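Local coordinates for protein separin (Saccharomyces cerevisiae, PDB 5U1T) that cleaves the cohesin subunit MCD1/SCC1 at the onset of anaphase to release sister chromatids, and is held inactive by securin for most of the cell cycle, at residues K114-L118 and H152-L156; Y128-L132 and D167-K171. All coordinates share one frame; numbering follows the deposited sequence.

In the fold
Both contacts lie in the N-terminal helical part of separin, away from the probable active site, with their centres about 15 Å apart. Contact 1 is partly buried and joins two helices, 113-117 and 146-158, through leucines and an aliphatic chain laid on a ring. Contact 2 is smaller and nearer the surface: the start of helix 129-142 meets the loop before helix 172-185, and the chemistry turns polar, hydroxyl to carboxylate. Helix 129-142 ties them together, packing against both helices of contact 1 and supplying one side of contact 2. Their segments alternate along the chain, and they touch directly where Ile116 CG2 meets Leu132 CD2 at 3.9 Å.

Contact 1: residues K114-L118 and H152-L156; sequences KNILL and HILEL
Lys114 lays its aliphatic chain over one face of the His152 imidazole. CG sits above the middle of the ring, 3.7 Å from the centroid and only 9° off the normal, a CH-pi contact. Farther along, CE overhangs the ring's rim on the CE1 side, 3.8 Å from His152 CE1. A bend at chi2 (-127°) keeps the chain on the ring, while the ammonium runs past it: Lys114 NZ is 5.2 Å from His152 NE2, so the aliphatic part makes this contact and the charge does not. With an alanine in place of His152, the methylenes of Lys114 would probably lose the flat surface they lie on, and that chain would turn more freely.

One turn on, Leu118 reaches across with both methyls. CD1 meets the CG methylene of Glu155 at 3.7 Å, the two side chains crossing at about a right angle, and CD2 lies 3.8 Å from Leu156 CA, against the helix backbone. Deeper in, Leu117 CD2 meets Leu156 CD2 at 3.9 Å. Leu156 has its CG anti to the backbone N (chi1 172°), which carries the two methyls toward helix 113-117.

The second shell steadies these groups. Glu155 OE1 is held by a salt bridge to Arg334 and a hydrogen bond with Tyr163 OH, which probably helps hold its CG against Leu118. Leu117 O, near the end of its helix, accepts a hydrogen bond from Lys133 NZ.

In the fold this is plain helix-helix packing, the short helix 113-117 set beside helix 146-158. Helix 129-142, between them in sequence, underpins both: its Ile140 touches Leu117 and Ile153, and its Leu137 also packs on Leu117. Beyond, helices 190-203 and 236-250 cover Leu154.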
ATOM      1  N   LYS A 114     -59.722 -27.574  11.512  1.00 55.67           N
ATOM      2  CA  LYS A 114     -59.033 -28.584  12.299  1.00 58.10           C
ATOM      3  C   LYS A 114     -57.549 -28.253  12.368  1.00 56.89           C
ATOM      4  O   LYS A 114     -56.888 -28.503  13.380  1.00 52.91           O
ATOM      5  CB  LYS A 114     -59.280 -29.971  11.697  1.00 53.81           C
ATOM      6  CG  LYS A 114     -58.321 -31.064  12.127  1.00 51.69           C
ATOM      7  CD  LYS A 114     -57.754 -31.723  10.877  1.00 51.59           C
ATOM      8  CE  LYS A 114     -56.823 -32.874  11.186  1.00 52.80           C
ATOM      9  NZ  LYS A 114     -56.182 -33.350   9.921  1.00 58.12           N
ATOM     10  N   ASN A 115     -57.041 -27.667  11.287  1.00 60.30           N
ATOM     11  CA  ASN A 115     -55.642 -27.253  11.206  1.00 54.46           C
ATOM     12  C   ASN A 115     -55.332 -26.053  12.135  1.00 54.41           C
ATOM     13  O   ASN A 115     -54.273 -25.996  12.753  1.00 56.19           O
ATOM     14  CB  ASN A 115     -55.276 -26.919   9.751  1.00 57.73           C
ATOM     15  CG  ASN A 115     -55.269 -28.148   8.822  1.00 59.28           C
ATOM     16  OD1 ASN A 115     -54.924 -29.263   9.227  1.00 57.92           O
ATOM     17  ND2 ASN A 115     -55.616 -27.924   7.556  1.00 58.13           N
ATOM     18  N   ILE A 116     -56.268 -25.108  12.218  1.00 49.98           N
ATOM     19  CA  ILE A 116     -56.241 -24.028  13.199  1.00 48.86           C
ATOM     20  C   ILE A 116     -56.160 -24.574  14.623  1.00 58.64           C
ATOM     21  O   ILE A 116     -55.230 -24.254  15.372  1.00 61.68           O
ATOM     22  CB  ILE A 116     -57.495 -23.133  13.080  1.00 46.30           C
ATOM     23  CG1 ILE A 116     -57.581 -22.517  11.680  1.00 58.83           C
ATOM     24  CG2 ILE A 116     -57.540 -22.072  14.179  1.00 43.83           C
ATOM     25  CD1 ILE A 116     -56.290 -21.874  11.182  1.00 50.77           C
ATOM     26  N   LEU A 117     -57.133 -25.408  14.978  1.00 57.31           N
ATOM     27  CA  LEU A 117     -57.231 -26.001  16.303  1.00 55.25           C
ATOM     28  C   LEU A 117     -55.959 -26.682  16.795  1.00 52.43           C
ATOM     29  O   LEU A 117     -55.587 -26.521  17.942  1.00 59.49           O
ATOM     30  CB  LEU A 117     -58.388 -27.015  16.334  1.00 57.70           C
ATOM     31  CG  LEU A 117     -59.785 -26.414  16.219  1.00 54.65           C
ATOM     32  CD1 LEU A 117     -60.832 -27.502  16.133  1.00 59.78           C
ATOM     33  CD2 LEU A 117     -60.067 -25.487  17.385  1.00 50.25           C
ATOM     34  N   LEU A 118     -55.287 -27.449  15.952  1.00 51.87           N
ATOM     35  CA  LEU A 118     -54.088 -28.131  16.420  1.00 59.79           C
ATOM     36  C   LEU A 118     -52.782 -27.414  16.008  1.00 63.13           C
ATOM     37  O   LEU A 118     -51.711 -28.019  15.996  1.00 63.43           O
ATOM     38  CB  LEU A 118     -54.086 -29.580  15.929  1.00 57.14           C
ATOM     39  CG  LEU A 118     -55.354 -30.399  16.238  1.00 64.05           C
ATOM     40  CD1 LEU A 118     -55.210 -31.849  15.836  1.00 60.84           C
ATOM     41  CD2 LEU A 118     -55.723 -30.326  17.704  1.00 63.31           C
ATOM     42  N   HIS A 152     -61.267 -34.358  16.801  1.00 68.63           N
ATOM     43  CA  HIS A 152     -60.308 -33.259  16.798  1.00 67.83           C
ATOM     44  C   HIS A 152     -60.474 -32.349  18.006  1.00 66.42           C
ATOM     45  O   HIS A 152     -59.499 -31.814  18.538  1.00 68.66           O
ATOM     46  CB  HIS A 152     -60.445 -32.450  15.521  1.00 62.31           C
ATOM     47  CG  HIS A 152     -60.384 -33.287  14.292  1.00 61.57           C
ATOM     48  ND1 HIS A 152     -59.413 -34.245  14.104  1.00 62.00           N
ATOM     49  CD2 HIS A 152     -61.168 -33.316  13.189  1.00 57.00           C
ATOM     50  CE1 HIS A 152     -59.602 -34.831  12.936  1.00 62.55           C
ATOM     51  NE2 HIS A 152     -60.658 -34.285  12.361  1.00 64.58           N
ATOM     52  N   ILE A 153     -61.715 -32.160  18.429  1.00 65.18           N
ATOM     53  CA  ILE A 153     -61.978 -31.303  19.563  1.00 63.09           C
ATOM     54  C   ILE A 153     -61.496 -32.010  20.814  1.00 63.26           C
ATOM     55  O   ILE A 153     -60.928 -31.387  21.713  1.00 62.95           O
ATOM     56  CB  ILE A 153     -63.453 -30.944  19.647  1.00 64.96           C
ATOM     57  CG1 ILE A 153     -63.743 -29.848  18.629  1.00 65.94           C
ATOM     58  CG2 ILE A 153     -63.811 -30.444  21.019  1.00 63.47           C
ATOM     59  CD1 ILE A 153     -65.155 -29.820  18.198  1.00 73.13           C
ATOM     60  N   LEU A 154     -61.679 -33.324  20.847  1.00 67.58           N
ATOM     61  CA  LEU A 154     -61.150 -34.106  21.949  1.00 71.52           C
ATOM     62  C   LEU A 154     -59.619 -34.058  21.951  1.00 67.72           C
ATOM     63  O   LEU A 154     -59.020 -33.782  22.984  1.00 72.24           O
ATOM     64  CB  LEU A 154     -61.657 -35.545  21.885  1.00 73.01           C
ATOM     65  CG  LEU A 154     -63.160 -35.709  22.160  1.00 74.03           C
ATOM     66  CD1 LEU A 154     -63.609 -37.171  22.108  1.00 70.45           C
ATOM     67  CD2 LEU A 154     -63.568 -35.067  23.485  1.00 71.39           C
ATOM     68  N   GLU A 155     -58.993 -34.288  20.794  1.00 74.76           N
ATOM     69  CA  GLU A 155     -57.520 -34.267  20.665  1.00 76.17           C
ATOM     70  C   GLU A 155     -56.915 -32.936  21.142  1.00 71.10           C
ATOM     71  O   GLU A 155     -55.940 -32.908  21.902  1.00 65.77           O
ATOM     72  CB  GLU A 155     -57.112 -34.551  19.209  1.00 71.47           C
ATOM     73  CG  GLU A 155     -55.717 -34.054  18.812  1.00 81.46           C
ATOM     74  CD  GLU A 155     -54.568 -34.869  19.413  1.00 88.10           C
ATOM     75  OE1 GLU A 155     -53.389 -34.484  19.198  1.00 85.43           O
ATOM     76  OE2 GLU A 155     -54.836 -35.890  20.092  1.00 88.91           O
ATOM     77  N   LEU A 156     -57.525 -31.851  20.678  1.00 65.59           N
ATOM     78  CA  LEU A 156     -57.262 -30.502  21.157  1.00 57.15           C
ATOM     79  C   LEU A 156     -57.220 -30.423  22.673  1.00 67.86           C
ATOM     80  O   LEU A 156     -56.197 -30.091  23.267  1.00 73.62           O
ATOM     81  CB  LEU A 156     -58.339 -29.553  20.632  1.00 57.36           C
ATOM     82  CG  LEU A 156     -58.322 -28.140  21.184  1.00 57.20           C
ATOM     83  CD1 LEU A 156     -57.073 -27.498  20.665  1.00 68.11           C
ATOM     84  CD2 LEU A 156     -59.560 -27.367  20.762  1.00 55.13           C
TER

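Contact 2: residues Y128-L132 and D167-K171; sequences YLSNL and DPNLK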
ATOM      1  N   TYR A 128     -52.317 -14.154  19.329  1.00 54.86           N
ATOM      2  CA  TYR A 128     -53.714 -14.263  18.895  1.00 59.88           C
ATOM      3  C   TYR A 128     -54.238 -15.711  18.827  1.00 57.56           C
ATOM      4  O   TYR A 128     -55.455 -15.930  18.793  1.00 54.16           O
ATOM      5  CB  TYR A 128     -53.913 -13.595  17.519  1.00 55.26           C
ATOM      6  CG  TYR A 128     -53.291 -14.343  16.339  1.00 54.94           C
ATOM      7  CD1 TYR A 128     -53.914 -15.464  15.783  1.00 54.72           C
ATOM      8  CD2 TYR A 128     -52.083 -13.930  15.782  1.00 54.98           C
ATOM      9  CE1 TYR A 128     -53.342 -16.155  14.717  1.00 54.84           C
ATOM     10  CE2 TYR A 128     -51.516 -14.602  14.707  1.00 51.00           C
ATOM     11  CZ  TYR A 128     -52.147 -15.717  14.174  1.00 53.64           C
ATOM     12  OH  TYR A 128     -51.591 -16.399  13.101  1.00 53.53           O
ATOM     13  N   LEU A 129     -53.319 -16.678  18.789  1.00 50.60           N
ATOM     14  CA  LEU A 129     -53.651 -18.068  18.477  1.00 58.25           C
ATOM     15  C   LEU A 129     -54.755 -18.615  19.389  1.00 57.56           C
ATOM     16  O   LEU A 129     -55.733 -19.194  18.922  1.00 58.09           O
ATOM     17  CB  LEU A 129     -52.401 -18.957  18.571  1.00 50.12           C
ATOM     18  CG  LEU A 129     -52.661 -20.429  18.216  1.00 53.52           C
ATOM     19  CD1 LEU A 129     -53.114 -20.577  16.765  1.00 52.60           C
ATOM     20  CD2 LEU A 129     -51.449 -21.294  18.493  1.00 52.67           C
ATOM     21  N   SER A 130     -54.549 -18.428  20.687  1.00 61.45           N
ATOM     22  CA  SER A 130     -55.553 -18.630  21.715  1.00 62.36           C
ATOM     23  C   SER A 130     -56.929 -18.132  21.301  1.00 59.86           C
ATOM     24  O   SER A 130     -57.886 -18.900  21.288  1.00 59.55           O
ATOM     25  CB  SER A 130     -55.107 -17.926  22.998  1.00 66.45           C
ATOM     26  OG  SER A 130     -56.201 -17.607  23.850  1.00 75.65           O
ATOM     27  N   ASN A 131     -57.036 -16.858  20.946  1.00 57.25           N
ATOM     28  CA  ASN A 131     -58.342 -16.318  20.617  1.00 55.94           C
ATOM     29  C   ASN A 131     -58.849 -16.806  19.263  1.00 60.62           C
ATOM     30  O   ASN A 131     -60.064 -16.894  19.053  1.00 63.59           O
ATOM     31  CB  ASN A 131     -58.316 -14.795  20.665  1.00 58.26           C
ATOM     32  CG  ASN A 131     -57.918 -14.271  22.034  1.00 71.44           C
ATOM     33  OD1 ASN A 131     -58.463 -14.686  23.073  1.00 67.94           O
ATOM     34  ND2 ASN A 131     -56.933 -13.382  22.050  1.00 74.89           N
ATOM     35  N   LEU A 132     -57.937 -17.136  18.349  1.00 56.73           N
ATOM     36  CA  LEU A 132     -58.343 -17.657  17.047  1.00 57.36           C
ATOM     37  C   LEU A 132     -59.069 -18.996  17.223  1.00 57.60           C
ATOM     38  O   LEU A 132     -60.131 -19.220  16.663  1.00 53.66           O
ATOM     39  CB  LEU A 132     -57.128 -17.811  16.117  1.00 52.27           C
ATOM     40  CG  LEU A 132     -57.437 -18.094  14.638  1.00 53.31           C
ATOM     41  CD1 LEU A 132     -58.199 -16.936  13.979  1.00 51.56           C
ATOM     42  CD2 LEU A 132     -56.175 -18.440  13.847  1.00 46.74           C
ATOM     43  N   ASP A 167     -50.980 -19.356  26.235  1.00 73.99           N
ATOM     44  CA  ASP A 167     -51.304 -17.935  26.203  1.00 76.16           C
ATOM     45  C   ASP A 167     -51.496 -17.486  27.647  1.00 82.41           C
ATOM     46  O   ASP A 167     -52.465 -17.888  28.304  1.00 89.19           O
ATOM     47  CB  ASP A 167     -52.552 -17.657  25.351  1.00 68.31           C
ATOM     48  CG  ASP A 167     -52.977 -16.186  25.384  1.00 81.63           C
ATOM     49  OD1 ASP A 167     -52.128 -15.324  25.733  1.00 83.80           O
ATOM     50  OD2 ASP A 167     -54.156 -15.885  25.059  1.00 77.71           O
ATOM     51  N   PRO A 168     -50.555 -16.680  28.163  1.00 84.60           N
ATOM     52  CA  PRO A 168     -50.591 -16.286  29.572  1.00 81.34           C
ATOM     53  C   PRO A 168     -51.798 -15.425  29.846  1.00 80.89           C
ATOM     54  O   PRO A 168     -52.216 -15.307  30.993  1.00 88.29           O
ATOM     55  CB  PRO A 168     -49.303 -15.483  29.751  1.00 83.12           C
ATOM     56  CG  PRO A 168     -48.464 -15.809  28.568  1.00 81.21           C
ATOM     57  CD  PRO A 168     -49.429 -16.053  27.458  1.00 84.49           C
ATOM     58  N   ASN A 169     -52.353 -14.835  28.792  1.00 81.20           N
ATOM     59  CA  ASN A 169     -53.540 -14.004  28.911  1.00 80.91           C
ATOM     60  C   ASN A 169     -54.785 -14.716  28.379  1.00 82.86           C
ATOM     61  O   ASN A 169     -55.795 -14.074  28.060  1.00 81.37           O
ATOM     62  CB  ASN A 169     -53.311 -12.681  28.191  1.00 83.41           C
ATOM     63  CG  ASN A 169     -52.038 -11.992  28.661  1.00 91.35           C
ATOM     64  OD1 ASN A 169     -51.633 -12.151  29.815  1.00 93.55           O
ATOM     65  ND2 ASN A 169     -51.391 -11.243  27.768  1.00 93.95           N
ATOM     66  N   LEU A 170     -54.704 -16.047  28.314  1.00 76.40           N
ATOM     67  CA  LEU A 170     -55.800 -16.890  27.844  1.00 79.70           C
ATOM     68  C   LEU A 170     -57.115 -16.416  28.423  1.00 76.61           C
ATOM     69  O   LEU A 170     -57.182 -16.084  29.600  1.00 73.25           O
ATOM     70  CB  LEU A 170     -55.564 -18.352  28.220  1.00 75.57           C
ATOM     71  CG  LEU A 170     -56.749 -19.258  27.889  1.00 78.89           C
ATOM     72  CD1 LEU A 170     -56.946 -19.360  26.375  1.00 75.41           C
ATOM     73  CD2 LEU A 170     -56.593 -20.630  28.518  1.00 78.01           C
ATOM     74  N   LYS A 171     -58.140 -16.336  27.582  1.00 74.32           N
ATOM     75  CA  LYS A 171     -59.454 -15.891  28.019  1.00 74.69           C
ATOM     76  C   LYS A 171     -60.199 -17.038  28.688  1.00 80.55           C
ATOM     77  O   LYS A 171     -60.848 -17.850  28.022  1.00 80.32           O
ATOM     78  CB  LYS A 171     -60.255 -15.344  26.841  1.00 69.14           C
ATOM     79  CG  LYS A 171     -59.626 -14.141  26.157  1.00 72.15           C
ATOM     80  CD  LYS A 171     -59.828 -12.861  26.958  1.00 70.61           C
ATOM     81  CE  LYS A 171     -59.475 -11.625  26.142  1.00 70.03           C
ATOM     82  NZ  LYS A 171     -59.996 -10.365  26.760  1.00 74.88           N
TER
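The carboxylate of Asp167 is the flat group that works across this contact, and its two oxygens face different partners. OD2 takes a weak hydrogen bond, 2.9 Å long, from Ser130 OG in the first turn of helix 129-142. OD1 closes an Asx turn: Asn169 N donates to it over 3.1 Å from well above the carboxylate plane, about 70° out of it, and so holds the carboxylate from its own loop. A type I beta turn from Asp167 to Leu170 overlaps it, with Leu170 N bonded to Asp167 O.

Ser130 meets the carboxylate with its hydroxyl anti to the backbone N (chi1 156°), which turns OG out toward the loop. Its CB also packs on the aspartate, 3.5 Å from Asp167 CB, and a methyl of Leu170, CD1, closes in on the hydroxyl. Tyr128, the N-cap residue, points its CB away from the loop; its ring has Leu132 CB at the edge, in plane, and touches Leu101 and Phe102 of helix 91-103.

Lys171, the N-cap residue of helix 172-185, extends the joint toward a second protein, probably the inhibitor securin. Its ammonium forms a salt bridge with an acidic side chain of that other protein's chain, and Asn131 packs on an apolar side chain of the same protein. Nearer the backbone, Lys171 CG lies 3.3 Å from Asn131 OD1, the two side chains crossing at a slant.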